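Local coordinates for protein uncharacterized esterase YxiM (Bacillus subtilis, PDB 2O14) that is an uncharacterised member of the GDSL lipolytic enzyme family, probably a serine esterase, that joins a galactose-binding-like beta domain to an SGNH-hydrolase domain, at residues Q110-T115 with R203-G208; S171-Y176 with A185-M190. All coordinates share one frame; numbering follows the deposited sequence.

Contact 1: residues Q110-T115 with R203-G208; sequences QVINMT and RNMASG
Ile-112 reaches from strand 108-115, an outermost strand of the antiparallel sheet in the galactose-binding-like part, onto the chain leaving strand 201-204 of the SGNH-hydrolase part, so this is an interface between two domains. From CB, which sits 4.0 Å from Ala-206 O, the side chain forks. CG2 runs on to Ala-206 O at 3.6 Å and also meets Ser-207 CB. CG1, the other branch, is anti to the carbonyl carbon (chi1 -59°), which carries it to 3.9 Å from CE of Met-205, a selenomethionine, and near Met-205 O; CD1 ends against the same methyl. Cutting the residue back to an alanine is likely to strip the Met-205 methyl of its contacts with CG1 and CD1 and leave a gap beside Ala-206 O and Ser-207 CB. Met-205 itself bends at chi2 and chi3, which brings its methyl 3.7 Å from Gln-110 O. Gln-110 and Val-111 form a classic beta bulge opposite Val-103. The Gln-110 amide, whose NE2 is bonded to Ala-105 O and Tyr-227 OH, receives on OE1 a weak hydrogen bond from Arg-203 NH2, the amide and guanidinium planes 74° apart. A water bridges the two backbones, accepting from Ile-112 N at 2.9 Å and donating to Asn-204 O at 2.8 Å.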
ATOM      1  N   GLN A 110      -5.864   5.319   0.639  1.00 17.22           N
ATOM      2  CA  GLN A 110      -6.458   3.993   0.796  1.00 16.47           C
ATOM      3  C   GLN A 110      -5.641   2.980  -0.018  1.00 17.16           C
ATOM      4  O   GLN A 110      -5.405   1.859   0.435  1.00 19.61           O
ATOM      5  CB  GLN A 110      -7.908   3.986   0.313  1.00 15.91           C
ATOM      6  CG  GLN A 110      -8.860   4.928   1.056  1.00 16.36           C
ATOM      7  CD  GLN A 110      -9.151   4.492   2.481  1.00 13.70           C
ATOM      8  OE1 GLN A 110      -9.149   3.302   2.790  1.00 15.16           O
ATOM      9  NE2 GLN A 110      -9.433   5.455   3.350  1.00 16.15           N
ATOM     10  N   VAL A 111      -5.226   3.371  -1.222  1.00 14.95           N
ATOM     11  CA  VAL A 111      -4.417   2.499  -2.080  1.00 16.34           C
ATOM     12  C   VAL A 111      -3.215   3.310  -2.563  1.00 17.44           C
ATOM     13  O   VAL A 111      -3.376   4.437  -3.030  1.00 18.53           O
ATOM     14  CB  VAL A 111      -5.206   1.987  -3.319  1.00 17.20           C
ATOM     15  CG1 VAL A 111      -4.372   0.952  -4.071  1.00 15.66           C
ATOM     16  CG2 VAL A 111      -6.536   1.369  -2.889  1.00 17.19           C
ATOM     17  N   ILE A 112      -2.017   2.740  -2.466  1.00 17.45           N
ATOM     18  CA  ILE A 112      -0.818   3.466  -2.862  1.00 16.28           C
ATOM     19  C   ILE A 112      -0.186   3.091  -4.199  1.00 16.37           C
ATOM     20  O   ILE A 112       0.102   1.925  -4.467  1.00 16.37           O
ATOM     21  CB  ILE A 112       0.292   3.352  -1.776  1.00 16.08           C
ATOM     22  CG1 ILE A 112      -0.205   3.910  -0.437  1.00 11.88           C
ATOM     23  CG2 ILE A 112       1.541   4.096  -2.234  1.00 14.59           C
ATOM     24  CD1 ILE A 112      -0.582   5.395  -0.469  1.00 14.71           C
ATOM     25  N   ASN A 113       0.033   4.108  -5.027  1.00 17.10           N
ATOM     26  CA  ASN A 113       0.685   3.965  -6.324  1.00 17.44           C
ATOM     27  C   ASN A 113       0.275   2.831  -7.256  1.00 18.52           C
ATOM     28  O   ASN A 113       1.097   1.977  -7.598  1.00 17.66           O
ATOM     29  CB  ASN A 113       2.208   3.903  -6.124  1.00 18.48           C
ATOM     30  CG  ASN A 113       2.784   5.210  -5.600  1.00 18.17           C
ATOM     31  OD1 ASN A 113       3.815   5.216  -4.933  1.00 20.99           O
ATOM     32  ND2 ASN A 113       2.128   6.326  -5.917  1.00 16.45           N
HETATM   33  N   MSE A 114      -0.984   2.824  -7.678  1.00 15.66           N
HETATM   34  CA  MSE A 114      -1.450   1.829  -8.633  1.00 17.87           C
HETATM   35  C   MSE A 114      -0.868   2.328  -9.963  1.00 17.24           C
HETATM   36  O   MSE A 114      -0.709   3.537 -10.151  1.00 15.35           O
HETATM   37  CB  MSE A 114      -2.982   1.825  -8.697  1.00 22.06           C
HETATM   38  CG  MSE A 114      -3.678   1.387  -7.416  1.00 29.08           C
HETATM   39 SE   MSE A 114      -5.588   1.798  -7.477  1.00 36.74          SE
HETATM   40  CE  MSE A 114      -5.395   3.719  -7.601  1.00 41.62           C
ATOM     41  N   THR A 115      -0.541   1.424 -10.881  1.00 21.65           N
ATOM     42  CA  THR A 115       0.024   1.852 -12.163  1.00 21.75           C
ATOM     43  C   THR A 115      -0.626   1.157 -13.353  1.00 22.27           C
ATOM     44  O   THR A 115      -1.249   0.104 -13.205  1.00 20.69           O
ATOM     45  CB  THR A 115       1.554   1.595 -12.229  1.00 21.15           C
ATOM     46  OG1 THR A 115       1.806   0.185 -12.259  1.00 19.59           O
ATOM     47  CG2 THR A 115       2.262   2.207 -11.016  1.00 18.37           C
ATOM     48  N   ARG A 203      -2.964  -4.587   3.999  1.00 23.24           N
ATOM     49  CA  ARG A 203      -2.983  -3.301   3.315  1.00 22.55           C
ATOM     50  C   ARG A 203      -1.537  -2.823   3.199  1.00 20.12           C
ATOM     51  O   ARG A 203      -0.962  -2.303   4.153  1.00 19.54           O
ATOM     52  CB  ARG A 203      -3.833  -2.284   4.086  1.00 28.63           C
ATOM     53  CG  ARG A 203      -5.320  -2.636   4.157  1.00 32.43           C
ATOM     54  CD  ARG A 203      -6.090  -1.603   4.976  1.00 34.60           C
ATOM     55  NE  ARG A 203      -6.146  -0.306   4.308  1.00 37.45           N
ATOM     56  CZ  ARG A 203      -7.123   0.080   3.493  1.00 37.19           C
ATOM     57  NH1 ARG A 203      -8.142  -0.729   3.246  1.00 38.63           N
ATOM     58  NH2 ARG A 203      -7.070   1.272   2.913  1.00 38.84           N
ATOM     59  N   ASN A 204      -0.959  -3.019   2.019  1.00 17.36           N
ATOM     60  CA  ASN A 204       0.423  -2.641   1.747  1.00 17.16           C
ATOM     61  C   ASN A 204       0.514  -1.168   1.369  1.00 16.63           C
ATOM     62  O   ASN A 204       0.322  -0.801   0.207  1.00 16.42           O
ATOM     63  CB  ASN A 204       0.974  -3.504   0.610  1.00 19.01           C
ATOM     64  CG  ASN A 204       2.466  -3.354   0.439  1.00 19.23           C
ATOM     65  OD1 ASN A 204       3.089  -2.522   1.087  1.00 21.80           O
ATOM     66  ND2 ASN A 204       3.049  -4.164  -0.435  1.00 20.06           N
HETATM   67  N   MSE A 205       0.837  -0.334   2.355  1.00 19.14           N
HETATM   68  CA  MSE A 205       0.934   1.114   2.158  1.00 19.77           C
HETATM   69  C   MSE A 205       2.334   1.613   1.820  1.00 18.38           C
HETATM   70  O   MSE A 205       2.565   2.817   1.750  1.00 18.70           O
HETATM   71  CB  MSE A 205       0.430   1.845   3.408  1.00 21.98           C
HETATM   72  CG  MSE A 205      -0.951   1.410   3.879  1.00 27.82           C
HETATM   73 SE   MSE A 205      -2.307   1.444   2.464  1.00 41.04          SE
HETATM   74  CE  MSE A 205      -2.694   3.354   2.456  1.00 30.23           C
ATOM     75  N   ALA A 206       3.266   0.691   1.609  1.00 18.92           N
ATOM     76  CA  ALA A 206       4.641   1.052   1.283  1.00 17.08           C
ATOM     77  C   ALA A 206       4.678   1.774  -0.058  1.00 17.48           C
ATOM     78  O   ALA A 206       3.759   1.638  -0.868  1.00 14.73           O
ATOM     79  CB  ALA A 206       5.506  -0.204   1.227  1.00 15.30           C
ATOM     80  N   SER A 207       5.733   2.551  -0.288  1.00 17.93           N
ATOM     81  CA  SER A 207       5.877   3.283  -1.545  1.00 18.01           C
ATOM     82  C   SER A 207       7.336   3.325  -1.987  1.00 18.90           C
ATOM     83  O   SER A 207       8.246   3.356  -1.157  1.00 19.25           O
ATOM     84  CB  SER A 207       5.341   4.710  -1.394  1.00 14.17           C
ATOM     85  OG  SER A 207       6.083   5.439  -0.438  1.00 14.48           O
ATOM     86  N   GLY A 208       7.555   3.334  -3.297  1.00 18.13           N
ATOM     87  CA  GLY A 208       8.909   3.356  -3.819  1.00 19.51           C
ATOM     88  C   GLY A 208       9.751   4.552  -3.413  1.00 20.05           C
ATOM     89  O   GLY A 208       9.295   5.694  -3.479  1.00 19.47           O
TER
HETATM   90  O   HOH W   1      -1.798   0.139  -1.290  1.00 20.07           O

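Contact 2: residues S171-Y176 with A185-M190; sequences STVCNY and AGWGQM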
ATOM      1  N   SER A 171      10.554   0.518  -1.967  1.00 19.31           N
ATOM      2  CA  SER A 171      10.496  -0.213  -3.232  1.00 19.66           C
ATOM      3  C   SER A 171      10.611  -1.737  -3.107  1.00 19.39           C
ATOM      4  O   SER A 171      10.114  -2.473  -3.969  1.00 18.33           O
ATOM      5  CB  SER A 171      11.602   0.282  -4.169  1.00 32.20           C
ATOM      6  OG  SER A 171      11.460   1.662  -4.458  1.00 37.95           O
ATOM      7  N   THR A 172      11.274  -2.218  -2.060  1.00 19.25           N
ATOM      8  CA  THR A 172      11.422  -3.662  -1.888  1.00 20.80           C
ATOM      9  C   THR A 172      10.237  -4.257  -1.128  1.00 22.08           C
ATOM     10  O   THR A 172      10.157  -5.476  -0.955  1.00 24.97           O
ATOM     11  CB  THR A 172      12.728  -4.019  -1.133  1.00 18.53           C
ATOM     12  OG1 THR A 172      12.658  -3.546   0.218  1.00 19.66           O
ATOM     13  CG2 THR A 172      13.928  -3.382  -1.816  1.00 16.61           C
ATOM     14  N   VAL A 173       9.313  -3.395  -0.699  1.00 22.13           N
ATOM     15  CA  VAL A 173       8.136  -3.812   0.067  1.00 21.36           C
ATOM     16  C   VAL A 173       6.790  -3.518  -0.605  1.00 21.81           C
ATOM     17  O   VAL A 173       5.841  -4.299  -0.488  1.00 21.56           O
ATOM     18  CB  VAL A 173       8.115  -3.113   1.454  1.00 18.82           C
ATOM     19  CG1 VAL A 173       6.907  -3.570   2.257  1.00 18.64           C
ATOM     20  CG2 VAL A 173       9.406  -3.404   2.206  1.00 19.17           C
ATOM     21  N   CYS A 174       6.718  -2.394  -1.311  1.00 21.04           N
ATOM     22  CA  CYS A 174       5.485  -1.939  -1.960  1.00 21.98           C
ATOM     23  C   CYS A 174       4.866  -2.834  -3.023  1.00 22.33           C
ATOM     24  O   CYS A 174       5.439  -3.847  -3.434  1.00 22.48           O
ATOM     25  CB  CYS A 174       5.702  -0.549  -2.565  1.00 18.69           C
ATOM     26  SG  CYS A 174       6.753  -0.541  -4.029  1.00 20.13           S
ATOM     27  N   ASN A 175       3.673  -2.435  -3.459  1.00 19.81           N
ATOM     28  CA  ASN A 175       2.938  -3.158  -4.485  1.00 18.59           C
ATOM     29  C   ASN A 175       3.297  -2.666  -5.881  1.00 17.83           C
ATOM     30  O   ASN A 175       3.508  -1.472  -6.099  1.00 14.67           O
ATOM     31  CB  ASN A 175       1.427  -2.972  -4.311  1.00 23.05           C
ATOM     32  CG  ASN A 175       0.879  -3.683  -3.098  1.00 26.65           C
ATOM     33  OD1 ASN A 175       1.349  -4.759  -2.731  1.00 25.08           O
ATOM     34  ND2 ASN A 175      -0.149  -3.098  -2.479  1.00 27.63           N
ATOM     35  N   TYR A 176       3.369  -3.600  -6.821  1.00 19.87           N
ATOM     36  CA  TYR A 176       3.628  -3.271  -8.215  1.00 21.48           C
ATOM     37  C   TYR A 176       2.414  -3.818  -8.971  1.00 21.55           C
ATOM     38  O   TYR A 176       1.814  -4.809  -8.547  1.00 21.52           O
ATOM     39  CB  TYR A 176       4.924  -3.920  -8.706  1.00 21.70           C
ATOM     40  CG  TYR A 176       6.162  -3.296  -8.105  1.00 22.24           C
ATOM     41  CD1 TYR A 176       6.576  -3.622  -6.812  1.00 21.53           C
ATOM     42  CD2 TYR A 176       6.886  -2.339  -8.807  1.00 20.52           C
ATOM     43  CE1 TYR A 176       7.688  -3.002  -6.228  1.00 19.94           C
ATOM     44  CE2 TYR A 176       7.997  -1.711  -8.235  1.00 21.84           C
ATOM     45  CZ  TYR A 176       8.391  -2.045  -6.948  1.00 21.68           C
ATOM     46  OH  TYR A 176       9.476  -1.416  -6.375  1.00 20.53           O
ATOM     47  N   ALA A 185       8.101  -6.929  -7.646  1.00 27.49           N
ATOM     48  CA  ALA A 185       7.171  -6.939  -6.524  1.00 25.55           C
ATOM     49  C   ALA A 185       7.870  -6.708  -5.185  1.00 24.05           C
ATOM     50  O   ALA A 185       9.060  -6.983  -5.034  1.00 22.76           O
ATOM     51  CB  ALA A 185       6.407  -8.260  -6.496  1.00 18.80           C
ATOM     52  N   GLY A 186       7.127  -6.174  -4.223  1.00 21.28           N
ATOM     53  CA  GLY A 186       7.677  -5.946  -2.899  1.00 21.01           C
ATOM     54  C   GLY A 186       7.173  -7.127  -2.101  1.00 19.94           C
ATOM     55  O   GLY A 186       6.111  -7.652  -2.424  1.00 20.13           O
ATOM     56  N   TRP A 187       7.890  -7.563  -1.072  1.00 25.31           N
ATOM     57  CA  TRP A 187       7.409  -8.728  -0.338  1.00 25.12           C
ATOM     58  C   TRP A 187       6.090  -8.497   0.384  1.00 24.18           C
ATOM     59  O   TRP A 187       5.404  -9.449   0.740  1.00 24.68           O
ATOM     60  CB  TRP A 187       8.477  -9.281   0.625  1.00 22.00           C
ATOM     61  CG  TRP A 187       8.840  -8.448   1.823  1.00 23.67           C
ATOM     62  CD1 TRP A 187       9.908  -7.605   1.947  1.00 23.71           C
ATOM     63  CD2 TRP A 187       8.200  -8.472   3.106  1.00 23.91           C
ATOM     64  NE1 TRP A 187       9.979  -7.112   3.228  1.00 23.02           N
ATOM     65  CE2 TRP A 187       8.942  -7.627   3.960  1.00 23.94           C
ATOM     66  CE3 TRP A 187       7.071  -9.130   3.617  1.00 24.32           C
ATOM     67  CZ2 TRP A 187       8.593  -7.423   5.300  1.00 25.90           C
ATOM     68  CZ3 TRP A 187       6.724  -8.928   4.950  1.00 25.17           C
ATOM     69  CH2 TRP A 187       7.484  -8.080   5.775  1.00 26.11           C
ATOM     70  N   GLY A 188       5.722  -7.235   0.585  1.00 23.93           N
ATOM     71  CA  GLY A 188       4.454  -6.950   1.229  1.00 24.71           C
ATOM     72  C   GLY A 188       3.333  -7.319   0.271  1.00 25.38           C
ATOM     73  O   GLY A 188       2.206  -7.603   0.675  1.00 26.61           O
ATOM     74  N   GLN A 189       3.651  -7.317  -1.016  1.00 22.78           N
ATOM     75  CA  GLN A 189       2.681  -7.660  -2.044  1.00 24.48           C
ATOM     76  C   GLN A 189       2.453  -9.173  -2.071  1.00 27.44           C
ATOM     77  O   GLN A 189       1.403  -9.642  -2.506  1.00 26.36           O
ATOM     78  CB  GLN A 189       3.186  -7.181  -3.406  1.00 25.24           C
ATOM     79  CG  GLN A 189       2.358  -7.640  -4.600  1.00 24.51           C
ATOM     80  CD  GLN A 189       2.942  -7.162  -5.921  1.00 26.27           C
ATOM     81  OE1 GLN A 189       2.508  -7.583  -6.995  1.00 26.14           O
ATOM     82  NE2 GLN A 189       3.930  -6.275  -5.844  1.00 20.93           N
HETATM   83  N   MSE A 190       3.444  -9.930  -1.598  1.00 28.96           N
HETATM   84  CA  MSE A 190       3.354 -11.389  -1.573  1.00 32.92           C
HETATM   85  C   MSE A 190       2.911 -11.935  -0.221  1.00 32.25           C
HETATM   86  O   MSE A 190       2.636 -13.125  -0.080  1.00 32.34           O
HETATM   87  CB  MSE A 190       4.699 -12.012  -1.952  1.00 40.48           C
HETATM   88  CG  MSE A 190       4.660 -12.777  -3.259  1.00 48.13           C
HETATM   89 SE   MSE A 190       4.193 -11.654  -4.763  1.00 52.99          SE
HETATM   90  CE  MSE A 190       5.983 -11.294  -5.395  1.00 54.80           C
TER
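Val-173 lies alongside Trp-187, the two side chains pointing the same way, with CG2 of Val-173 3.9 Å from NE1 of the indole. That NE1 is hydrogen-bonded to Gln-237 OE1, a bond that limits the turning of the indole about chi2. Trp-187 CG stands between its own backbone N and carbonyl carbon (chi1 69°), and this brings CD1 close to Thr-172 O. The backbones are bound in step: Trp-187 N donates to Thr-172 O at 3.1 Å with an N-H...O angle of 152°, and Gly-188 N makes a weak bond to Val-173 O. Just before these donors, Gly-186 packs against the loop, its CA 3.2 Å from Thr-172 O in a CA-H...O contact, with a second such contact to Val-173 O; a CB here would run into the backbone of Val-173 and Cys-174. Farther along, the Tyr-176 ring brings CD1 to 3.4 Å from Ala-185 CA, while its hydroxyl donates to Ser-171 O at 2.7 Å. Asn-175 OD1 meets Gln-189 CB at 3.1 Å and is bonded to Asn-204 ND2. Ser-171, the probable nucleophile, thus opens a loop whose carbonyls are engaged one after another: Ser-171 O by a tyrosine hydroxyl, Thr-172 O by a short, weakly bonded helical turn, and Val-173 O weakly by Gly-188 N and also by that ND2, an arrangement likely to hold the chain behind the serine in one shape.

The centres of the two contacts are 9 Å apart, and Asn-204 of contact 1 ties them together, its side-chain amide reaching into the 171-176 loop. Along the chain the order is 110-115, 171-176, 185-190, 203-208, so both segments of contact 2 fall between those of contact 1. Contact 1 joins the antiparallel sheet of the galactose-binding-like part to the end of strand 201-204, an outermost strand of the parallel sheet, and the loop that follows it; contact 2 packs the loop after the adjacent strand 164-169 against helix 187-190. Gly-208 CA lies 3.1 Å from Ser-171 OG, which places the interface between the domains next to the probable active site.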